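Local coordinates for protein GEO10716p1 (Drosophila melanogaster, PDB 7BTG) that probably removes phosphate from phosphorylated arginine in proteins, as a Drosophila member of the low molecular weight protein tyrosine phosphatase family, at residues Lys2-Ser7 against Tyr34-Gly39; Phe83-Ser88 against Gln109-Tyr114. The protein carries 1 engineered substitution. One frame throughout, in Å; residues are numbered along the deposited sequence.

Contact 1: Lys2-Ser7 against Tyr34-Gly39; sequences KVLFVS and YVDSAG. Engineered in segment 2-7: Ser7 (natural residue Cys). With PO4 (phosphate ion), chain B.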
loop_
_atom_site.group_PDB
_atom_site.type_symbol
_atom_site.label_atom_id
_atom_site.label_comp_id
_atom_site.label_asym_id
_atom_site.label_seq_id
_atom_site.Cartn_x
_atom_site.Cartn_y
_atom_site.Cartn_z
ATOM N N LYS A 2 6.212 -11.347 0.024
ATOM C CA LYS A 2 5.865 -10.521 1.181
ATOM C C LYS A 2 5.858 -9.048 0.783
ATOM O O LYS A 2 6.885 -8.507 0.368
ATOM C CB LYS A 2 6.842 -10.771 2.333
ATOM C CG LYS A 2 6.920 -12.232 2.762
ATOM C CD LYS A 2 7.416 -12.383 4.202
ATOM C CE LYS A 2 8.740 -13.156 4.252
ATOM N NZ LYS A 2 9.421 -13.074 5.592
ATOM N N VAL A 3 4.703 -8.397 0.908
ATOM C CA VAL A 3 4.524 -7.026 0.443
ATOM C C VAL A 3 3.886 -6.207 1.555
ATOM O O VAL A 3 2.913 -6.651 2.177
ATOM C CB VAL A 3 3.664 -6.956 -0.830
ATOM C CG1 VAL A 3 3.372 -5.496 -1.190
ATOM C CG2 VAL A 3 4.358 -7.643 -1.989
ATOM N N LEU A 4 4.433 -5.011 1.792
ATOM C CA LEU A 4 3.928 -4.055 2.777
ATOM C C LEU A 4 3.559 -2.756 2.069
ATOM O O LEU A 4 4.414 -2.136 1.434
ATOM C CB LEU A 4 4.980 -3.789 3.855
ATOM C CG LEU A 4 4.571 -2.853 4.993
ATOM C CD1 LEU A 4 3.543 -3.530 5.880
ATOM C CD2 LEU A 4 5.805 -2.436 5.796
ATOM N N PHE A 5 2.291 -2.347 2.163
ATOM C CA PHE A 5 1.874 -1.052 1.645
ATOM C C PHE A 5 1.956 -0.009 2.757
ATOM O O PHE A 5 1.610 -0.287 3.908
ATOM C CB PHE A 5 0.454 -1.105 1.085
ATOM C CG PHE A 5 0.322 -1.920 -0.176
ATOM C CD1 PHE A 5 0.820 -1.457 -1.365
ATOM C CD2 PHE A 5 -0.344 -3.139 -0.170
ATOM C CE1 PHE A 5 0.677 -2.202 -2.548
ATOM C CE2 PHE A 5 -0.494 -3.888 -1.350
ATOM C CZ PHE A 5 0.023 -3.413 -2.533
ATOM N N VAL A 6 2.421 1.195 2.418
ATOM C CA VAL A 6 2.654 2.230 3.420
ATOM C C VAL A 6 1.994 3.529 2.992
ATOM O O VAL A 6 2.195 3.999 1.865
ATOM C CB VAL A 6 4.148 2.440 3.692
ATOM C CG1 VAL A 6 4.355 3.651 4.638
ATOM C CG2 VAL A 6 4.709 1.194 4.340
ATOM N N SER A 7 1.173 4.089 3.879
ATOM C CA SER A 7 0.600 5.411 3.709
ATOM C C SER A 7 0.862 6.180 4.990
ATOM O O SER A 7 1.284 5.601 5.991
ATOM C CB SER A 7 -0.904 5.355 3.391
ATOM O OG SER A 7 -1.651 4.658 4.379
ATOM N N TYR A 34 2.120 -12.958 1.105
ATOM C CA TYR A 34 1.685 -12.298 2.325
ATOM C C TYR A 34 1.645 -10.793 2.084
ATOM O O TYR A 34 2.618 -10.207 1.597
ATOM C CB TYR A 34 2.610 -12.640 3.487
ATOM C CG TYR A 34 2.213 -11.954 4.760
ATOM C CD1 TYR A 34 0.977 -12.192 5.330
ATOM C CD2 TYR A 34 3.067 -11.057 5.386
ATOM C CE1 TYR A 34 0.603 -11.565 6.496
ATOM C CE2 TYR A 34 2.703 -10.427 6.555
ATOM C CZ TYR A 34 1.468 -10.684 7.104
ATOM O OH TYR A 34 1.083 -10.064 8.269
ATOM N N VAL A 35 0.517 -10.180 2.408
ATOM C CA VAL A 35 0.273 -8.768 2.152
ATOM C C VAL A 35 -0.150 -8.124 3.465
ATOM O O VAL A 35 -0.922 -8.712 4.228
ATOM C CB VAL A 35 -0.807 -8.572 1.065
ATOM C CG1 VAL A 35 -0.944 -7.105 0.686
ATOM C CG2 VAL A 35 -0.486 -9.411 -0.162
ATOM N N ASP A 36 0.365 -6.928 3.735
ATOM C CA ASP A 36 0.091 -6.233 4.987
ATOM C C ASP A 36 0.172 -4.732 4.728
ATOM O O ASP A 36 0.496 -4.293 3.621
ATOM C CB ASP A 36 1.068 -6.682 6.089
ATOM C CG ASP A 36 0.655 -6.203 7.478
ATOM O OD1 ASP A 36 1.529 -6.140 8.377
ATOM O OD2 ASP A 36 -0.541 -5.874 7.658
ATOM N N SER A 37 -0.111 -3.930 5.755
ATOM C CA SER A 37 0.053 -2.495 5.576
ATOM C C SER A 37 0.380 -1.841 6.914
ATOM O O SER A 37 0.143 -2.406 7.988
ATOM C CB SER A 37 -1.178 -1.853 4.921
ATOM O OG SER A 37 -2.335 -1.918 5.739
ATOM N N ALA A 38 0.990 -0.657 6.825
ATOM C CA ALA A 38 1.468 0.053 7.999
ATOM C C ALA A 38 1.538 1.538 7.665
ATOM O O ALA A 38 1.355 1.942 6.509
ATOM C CB ALA A 38 2.822 -0.500 8.460
ATOM N N GLY A 39 1.839 2.356 8.688
ATOM C CA GLY A 39 1.777 3.800 8.554
ATOM C C GLY A 39 2.985 4.485 9.162
ATOM O O GLY A 39 3.866 3.846 9.731
HETATM P P PO4 B . -3.768 7.392 4.426
HETATM O O1 PO4 B . -3.835 6.139 5.278
HETATM O O2 PO4 B . -4.860 8.341 4.848
HETATM O O3 PO4 B . -3.997 7.122 2.958
HETATM O O4 PO4 B . -2.388 8.038 4.537
#
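Phe5 N donates to Asp36 O at 3.0 Å, an almost straight bond (171° at the hydrogen) midway along the parallel strands 2-7 and 34-39. Val3 N adds a bond to Tyr34 O. In return, the carbonyls of Val3 and Phe5 accept from Asp36 N and Ala38 N. With helix 13-27 the strands make a beta-alpha-beta unit. The face carrying Val3, Phe5 and Val35 is tight. Phe5 CE2 meets Val35 CG1 at 3.8 Å, while Val3 CG1 sits over one face of the Phe5 ring, toward its rim. Helix 13-27 covers this side with Ala17 and Leu21. On the other face Leu4 swings CG away from its own N (chi1 -177°). Leu4 CD1 then reaches the neighbouring strand, 3.7 Å from Ser37 CA and 4.0 Å from Ala38 CB. Both ends are looser. Tyr34 is exposed, and its CB comes only within 4.4 Å of Lys2 CG, whose chain leads away. Asp36 OD1 turns to Arg69 in a salt bridge. At the far end Ser7 N reaches Ala38 O only in a weak bond (3.4 Å). Ser7, engineered from cysteine, places OG 2.8 Å from phosphate O1 and also pairs with Ser14. Backbone N atoms of Gly9, Thr11 and Cys12, with Arg13, bind this ion. In this family that cysteine is the P-loop nucleophile, so the phosphate probably marks the substrate's phosphoryl site.

Contact 2: Phe83-Ser88 against Gln109-Tyr114; sequences FAMDNS and QLLGSY
Phe83 and Ala84 pair in parallel with Gln109 and Leu110, Ala84 N bonding to Gln109 O at 2.9 Å and Leu111 N to Ala84 O at 2.8 Å, the latter nearly straight at 177°. This pairing joins the two strands of the beta-alpha-beta unit made by strand 81-84, helix 87-99 and strand 107-110. Past the strand, 111-114 turns as a 3-10 segment and brings Leu111 and Tyr114 to Phe83. Leu111 holds CG opposite its backbone N (chi1 165°), which helps lay CD1 over one face of the Phe83 ring, a CH-pi contact with Leu111 CD1 4.3 Å from the centroid. Phe83 CE1 meets Tyr114 CE2 at 3.8 Å, the two side chains crossing at about a right angle. Gln109 runs alongside Phe83, and its OE1 accepts from Tyr114 OH at 2.6 Å. Phe149 meets both rings edge-to-face. Cutting Phe83 back to an alanine is likely to open a gap between Leu111 and Tyr114 and to leave Phe149 without one of its ring partners. On the other face, Leu110 CD1 packs on the backbone of Asp86, whose carboxylate bridges to Arg13. A water donates to Met85 O at 3.0 Å and accepts from Gly112 N at 2.7 Å.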
loop_
_atom_site.group_PDB
_atom_site.type_symbol
_atom_site.label_atom_id
_atom_site.label_comp_id
_atom_site.label_asym_id
_atom_site.label_seq_id
_atom_site.Cartn_x
_atom_site.Cartn_y
_atom_site.Cartn_z
ATOM N N PHE A 83 5.752 -0.479 -0.408
ATOM C CA PHE A 83 5.229 0.473 -1.378
ATOM C C PHE A 83 4.771 1.735 -0.665
ATOM O O PHE A 83 3.935 1.670 0.240
ATOM C CB PHE A 83 4.076 -0.137 -2.169
ATOM C CG PHE A 83 4.516 -1.212 -3.130
ATOM C CD1 PHE A 83 5.414 -0.915 -4.146
ATOM C CD2 PHE A 83 4.046 -2.506 -3.012
ATOM C CE1 PHE A 83 5.839 -1.886 -5.019
ATOM C CE2 PHE A 83 4.464 -3.480 -3.885
ATOM C CZ PHE A 83 5.354 -3.164 -4.900
ATOM N N ALA A 84 5.331 2.868 -1.074
ATOM C CA ALA A 84 4.850 4.184 -0.685
ATOM C C ALA A 84 3.754 4.664 -1.633
ATOM O O ALA A 84 3.727 4.311 -2.815
ATOM C CB ALA A 84 6.014 5.184 -0.700
ATOM N N MET A 85 2.842 5.479 -1.110
ATOM C CA MET A 85 1.856 6.130 -1.969
ATOM C C MET A 85 2.362 7.455 -2.519
ATOM O O MET A 85 1.989 7.840 -3.639
ATOM C CB MET A 85 0.554 6.368 -1.195
ATOM C CG MET A 85 0.027 5.129 -0.543
ATOM S SD MET A 85 -0.551 3.909 -1.797
ATOM C CE MET A 85 -0.256 2.405 -0.875
ATOM N N ASP A 86 3.237 8.108 -1.749
ATOM C CA ASP A 86 3.695 9.490 -1.848
ATOM C C ASP A 86 5.207 9.534 -1.955
ATOM O O ASP A 86 5.911 8.671 -1.421
ATOM C CB ASP A 86 3.367 10.305 -0.567
ATOM C CG ASP A 86 2.013 10.835 -0.578
ATOM O OD1 ASP A 86 1.579 11.189 -1.694
ATOM O OD2 ASP A 86 1.384 10.888 0.499
ATOM N N ASN A 87 5.713 10.623 -2.520
ATOM C CA ASN A 87 7.147 10.821 -2.415
ATOM C C ASN A 87 7.529 11.249 -1.009
ATOM O O ASN A 87 8.639 10.962 -0.550
ATOM C CB ASN A 87 7.622 11.825 -3.450
ATOM C CG ASN A 87 9.103 11.711 -3.697
ATOM O OD1 ASN A 87 9.876 12.637 -3.407
ATOM N ND2 ASN A 87 9.522 10.556 -4.204
ATOM N N SER A 88 6.607 11.890 -0.292
ATOM C CA SER A 88 6.798 12.096 1.136
ATOM C C SER A 88 7.006 10.769 1.859
ATOM O O SER A 88 7.997 10.598 2.582
ATOM C CB SER A 88 5.611 12.846 1.733
ATOM O OG SER A 88 5.607 12.706 3.148
ATOM N N GLN A 109 9.565 1.300 -2.933
ATOM C CA GLN A 109 9.229 1.899 -4.214
ATOM C C GLN A 109 7.910 2.650 -4.122
ATOM O O GLN A 109 7.029 2.316 -3.324
ATOM C CB GLN A 109 9.149 0.830 -5.340
ATOM C CG GLN A 109 10.423 -0.021 -5.498
ATOM C CD GLN A 109 10.256 -1.227 -6.436
ATOM O OE1 GLN A 109 9.147 -1.614 -6.796
ATOM N NE2 GLN A 109 11.371 -1.808 -6.834
ATOM N N LEU A 110 7.801 3.683 -4.948
ATOM C CA LEU A 110 6.532 4.354 -5.181
ATOM C C LEU A 110 5.600 3.381 -5.886
ATOM O O LEU A 110 5.920 2.899 -6.977
ATOM C CB LEU A 110 6.792 5.591 -6.029
ATOM C CG LEU A 110 5.793 6.719 -6.125
ATOM C CD1 LEU A 110 5.605 7.371 -4.767
ATOM C CD2 LEU A 110 6.321 7.715 -7.127
ATOM N N LEU A 111 4.468 3.050 -5.256
ATOM C CA LEU A 111 3.569 2.062 -5.852
ATOM C C LEU A 111 3.094 2.507 -7.225
ATOM O O LEU A 111 3.013 1.701 -8.162
ATOM C CB LEU A 111 2.362 1.815 -4.942
ATOM C CG LEU A 111 1.188 1.079 -5.604
ATOM C CD1 LEU A 111 1.575 -0.352 -5.894
ATOM C CD2 LEU A 111 -0.056 1.115 -4.723
ATOM N N GLY A 112 2.774 3.790 -7.359
ATOM C CA GLY A 112 2.243 4.340 -8.587
ATOM C C GLY A 112 3.237 4.401 -9.717
ATOM O O GLY A 112 2.831 4.663 -10.849
ATOM N N SER A 113 4.518 4.145 -9.451
ATOM C CA SER A 113 5.477 4.067 -10.549
ATOM C C SER A 113 5.198 2.881 -11.463
ATOM O O SER A 113 5.755 2.821 -12.562
ATOM C CB SER A 113 6.920 4.003 -10.015
ATOM O OG SER A 113 7.260 2.719 -9.519
ATOM N N TYR A 114 4.359 1.932 -11.035
ATOM C CA TYR A 114 3.970 0.843 -11.922
ATOM C C TYR A 114 2.850 1.227 -12.868
ATOM O O TYR A 114 2.578 0.476 -13.807
ATOM C CB TYR A 114 3.563 -0.388 -11.118
ATOM C CG TYR A 114 4.748 -1.067 -10.520
ATOM C CD1 TYR A 114 5.441 -2.034 -11.219
ATOM C CD2 TYR A 114 5.216 -0.699 -9.267
ATOM C CE1 TYR A 114 6.559 -2.643 -10.680
ATOM C CE2 TYR A 114 6.328 -1.290 -8.721
ATOM C CZ TYR A 114 6.999 -2.262 -9.428
ATOM O OH TYR A 114 8.105 -2.855 -8.870
HETATM O O HOH W 1 2.248 5.978 -5.954
#

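From the N terminus, strand 2-7 leads into helix 13-27, and contact 1 closes this loop when strand 34-39 returns beside the first. The chain then passes helices 51-58 and 73-78 before strand 81-84 enters on the other flank of 2-7. Contact 2 closes the next loop, after helix 87-99, with strand 107-110. The two loops follow in series and neither nest nor cross. Strands 2-7 and 81-84 join them: Val6 N lies 2.7 Å from Phe83 O, a probable hydrogen bond, and the Phe5 and Phe83 rings meet. Together they give a four-stranded parallel sheet. Met85 of contact 2 also touches Phe5 and Ser7 of contact 1.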